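Local coordinates for protein retinol dehydratase (Spodoptera frugiperda, PDB 1X8K) that converts retinol to anhydroretinol, probably by way of a sulfated intermediate, as a member of the cytosolic sulfotransferase family, at residues A[65-70]-A[161-166]. The protein carries 2 engineered substitutions. Sequence-based numbering, arbitrary orientation.
With ANR (anhydroretinol), chain E.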
loop_
_atom_site.group_PDB
_atom_site.type_symbol
_atom_site.label_atom_id
_atom_site.label_comp_id
_atom_site.label_asym_id
_atom_site.label_seq_id
_atom_site.Cartn_x
_atom_site.Cartn_y
_atom_site.Cartn_z
ATOM N N ASP A 65 -31.506 21.203 -23.198
ATOM C CA ASP A 65 -30.620 20.658 -22.177
ATOM C C ASP A 65 -29.451 21.602 -21.922
ATOM O O ASP A 65 -28.816 22.068 -22.843
ATOM C CB ASP A 65 -30.093 19.285 -22.609
ATOM C CG ASP A 65 -31.184 18.208 -22.657
ATOM O OD1 ASP A 65 -32.379 18.511 -22.432
ATOM O OD2 ASP A 65 -30.933 17.010 -22.920
ATOM N N VAL A 66 -29.169 21.899 -20.667
ATOM C CA VAL A 66 -27.932 22.596 -20.321
ATOM C C VAL A 66 -27.115 21.673 -19.434
ATOM O O VAL A 66 -27.660 21.105 -18.478
ATOM C CB VAL A 66 -28.192 23.934 -19.575
ATOM C CG1 VAL A 66 -26.889 24.693 -19.377
ATOM C CG2 VAL A 66 -29.158 24.797 -20.360
ATOM N N PHE A 67 -25.832 21.516 -19.746
ATOM C CA PHE A 67 -24.956 20.680 -18.932
ATOM C C PHE A 67 -23.950 21.522 -18.190
ATOM O O PHE A 67 -23.373 22.466 -18.760
ATOM C CB PHE A 67 -24.153 19.705 -19.795
ATOM C CG PHE A 67 -24.859 18.421 -20.116
ATOM C CD1 PHE A 67 -25.918 18.393 -21.010
ATOM C CD2 PHE A 67 -24.416 17.225 -19.578
ATOM C CE1 PHE A 67 -26.543 17.194 -21.341
ATOM C CE2 PHE A 67 -25.037 16.012 -19.911
ATOM C CZ PHE A 67 -26.104 15.998 -20.788
ATOM N N VAL A 68 -23.711 21.157 -16.932
ATOM C CA VAL A 68 -22.577 21.688 -16.185
ATOM C C VAL A 68 -21.598 20.553 -15.865
ATOM O O VAL A 68 -21.958 19.590 -15.182
ATOM C CB VAL A 68 -23.037 22.475 -14.933
ATOM C CG1 VAL A 68 -21.848 22.845 -14.004
ATOM C CG2 VAL A 68 -23.833 23.708 -15.372
ATOM N N ALA A 69 -20.379 20.669 -16.391
ATOM C CA ALA A 69 -19.368 19.605 -16.341
ATOM C C ALA A 69 -18.080 20.087 -15.690
ATOM O O ALA A 69 -17.866 21.292 -15.490
ATOM C CB ALA A 69 -19.079 19.050 -17.748
ATOM N N SER A 70 -17.204 19.148 -15.374
ATOM C CA SER A 70 -16.019 19.470 -14.606
ATOM C C SER A 70 -15.379 18.182 -14.126
ATOM O O SER A 70 -16.078 17.184 -13.885
ATOM C CB SER A 70 -16.436 20.293 -13.386
ATOM O OG SER A 70 -17.342 19.542 -12.583
ATOM N N VAL A 161 -28.428 19.368 -16.244
ATOM C CA VAL A 161 -27.618 18.181 -15.969
ATOM C C VAL A 161 -26.293 18.506 -15.289
ATOM O O VAL A 161 -25.565 19.382 -15.725
ATOM C CB VAL A 161 -27.374 17.317 -17.247
ATOM C CG1 VAL A 161 -26.574 16.035 -16.913
ATOM C CG2 VAL A 161 -28.704 16.946 -17.938
ATOM N N LYS A 162 -25.993 17.785 -14.214
ATOM C CA LYS A 162 -24.685 17.828 -13.573
ATOM C C LYS A 162 -23.954 16.560 -13.970
ATOM O O LYS A 162 -24.588 15.515 -14.146
ATOM C CB LYS A 162 -24.853 17.872 -12.045
ATOM C CG LYS A 162 -23.558 17.912 -11.226
ATOM C CD LYS A 162 -23.844 17.831 -9.731
ATOM C CE LYS A 162 -22.587 17.457 -8.932
ATOM N NZ LYS A 162 -22.918 17.149 -7.521
ATOM N N THR A 163 -22.632 16.644 -14.119
ATOM C CA THR A 163 -21.830 15.465 -14.438
ATOM C C THR A 163 -20.348 15.722 -14.272
ATOM O O THR A 163 -19.864 16.825 -14.554
ATOM C CB THR A 163 -22.106 14.949 -15.879
ATOM O OG1 THR A 163 -21.446 13.687 -16.069
ATOM C CG2 THR A 163 -21.449 15.850 -16.921
ATOM N N HIS A 164 -19.634 14.687 -13.835
ATOM C CA HIS A 164 -18.186 14.716 -13.721
ATOM C C HIS A 164 -17.579 13.787 -14.792
ATOM O O HIS A 164 -16.388 13.452 -14.757
ATOM C CB HIS A 164 -17.784 14.327 -12.303
ATOM C CG HIS A 164 -18.171 15.343 -11.260
ATOM N ND1 HIS A 164 -17.762 16.664 -11.301
ATOM C CD2 HIS A 164 -18.930 15.228 -10.143
ATOM C CE1 HIS A 164 -18.246 17.309 -10.258
ATOM N NE2 HIS A 164 -18.957 16.462 -9.538
ATOM N N LEU A 165 -18.417 13.405 -15.761
ATOM C CA LEU A 165 -18.011 12.581 -16.910
ATOM C C LEU A 165 -17.196 13.321 -17.985
ATOM O O LEU A 165 -17.489 14.470 -18.345
ATOM C CB LEU A 165 -19.240 11.914 -17.576
ATOM C CG LEU A 165 -20.003 10.813 -16.818
ATOM C CD1 LEU A 165 -21.245 10.426 -17.587
ATOM C CD2 LEU A 165 -19.143 9.580 -16.517
ATOM N N PRO A 166 -16.168 12.645 -18.502
ATOM C CA PRO A 166 -15.411 13.141 -19.658
ATOM C C PRO A 166 -16.326 13.196 -20.864
ATOM O O PRO A 166 -17.332 12.476 -20.867
ATOM C CB PRO A 166 -14.363 12.050 -19.877
ATOM C CG PRO A 166 -14.275 11.335 -18.600
ATOM C CD PRO A 166 -15.636 11.370 -17.999
HETATM C C15 ANR E . -19.603 16.256 -6.424
HETATM C C14 ANR E . -19.841 15.392 -5.389
HETATM C C13 ANR E . -20.974 15.072 -4.632
HETATM C C20 ANR E . -22.233 15.988 -4.536
HETATM C C12 ANR E . -20.969 13.867 -3.935
HETATM C C11 ANR E . -21.929 13.272 -3.124
HETATM C C10 ANR E . -22.461 12.035 -3.395
HETATM C C9 ANR E . -23.399 11.201 -2.826
HETATM C C19 ANR E . -24.922 11.361 -3.127
HETATM C C8 ANR E . -22.923 10.204 -1.996
HETATM C C7 ANR E . -23.629 9.233 -1.352
HETATM C C6 ANR E . -23.513 8.030 -0.618
HETATM C C1 ANR E . -22.170 7.216 -0.095
HETATM C C17 ANR E . -21.330 8.060 0.918
HETATM C C18 ANR E . -21.317 6.585 -1.210
HETATM C C2 ANR E . -22.344 5.896 0.731
HETATM C C3 ANR E . -23.777 5.433 1.018
HETATM C C4 ANR E . -24.864 6.347 0.436
HETATM C C5 ANR E . -24.755 7.496 -0.290
HETATM C C16 ANR E . -26.162 8.066 -0.650
#
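Phe67 and Val161 pair across two neighbouring strands, 66-70 and 160-163, in the parallel sheet of the P-loop sulfotransferase fold. The axes of the short segments approach to 4.9 Å and run nearly parallel, 16° apart. Backbone bonds knit them: Val161 N donates to Val66 O (2.9 Å), Val68 N to Val161 O (2.8 Å), and Thr163 N, over a longer and more bent bond, to Val68 O. Strand 179-184 bonds the other side of 66-70, which is thus an interior strand.

Apolar packing gathers on the sheet face that carries Phe67, Ala69, Val161 and Thr163. Phe67 CG lies anti to its carbonyl carbon (chi1 -86°), laying the ring alongside Val161, whose CB sits over the ring centre in a CH-pi contact, 3.7 Å from the centroid. Thr163 CG2 meets the ring edge and also Ala69 CB. Replacing Phe67 by an alanine would probably open a gap beside the Val161 methyls and strip Thr163 CG2 of its ring neighbour.

Polar contacts close the C-terminal ends. Thr163 OG1 accepts from Leu165 N, an ST turn, and also bonds Asp107, while Ser70 OG bonds Thr76. His164 ND1 donates to Ser70 O (3.1 Å), which lies in the imidazole plane, though ND1 itself comes from above the Ser70 carbonyl plane.

Van der Waals contacts line the retinoid pocket: extended Lys162 brings NZ 3.3 Å from anhydroretinol C20, and His164 NE2 lies 3.2 Å from its C15.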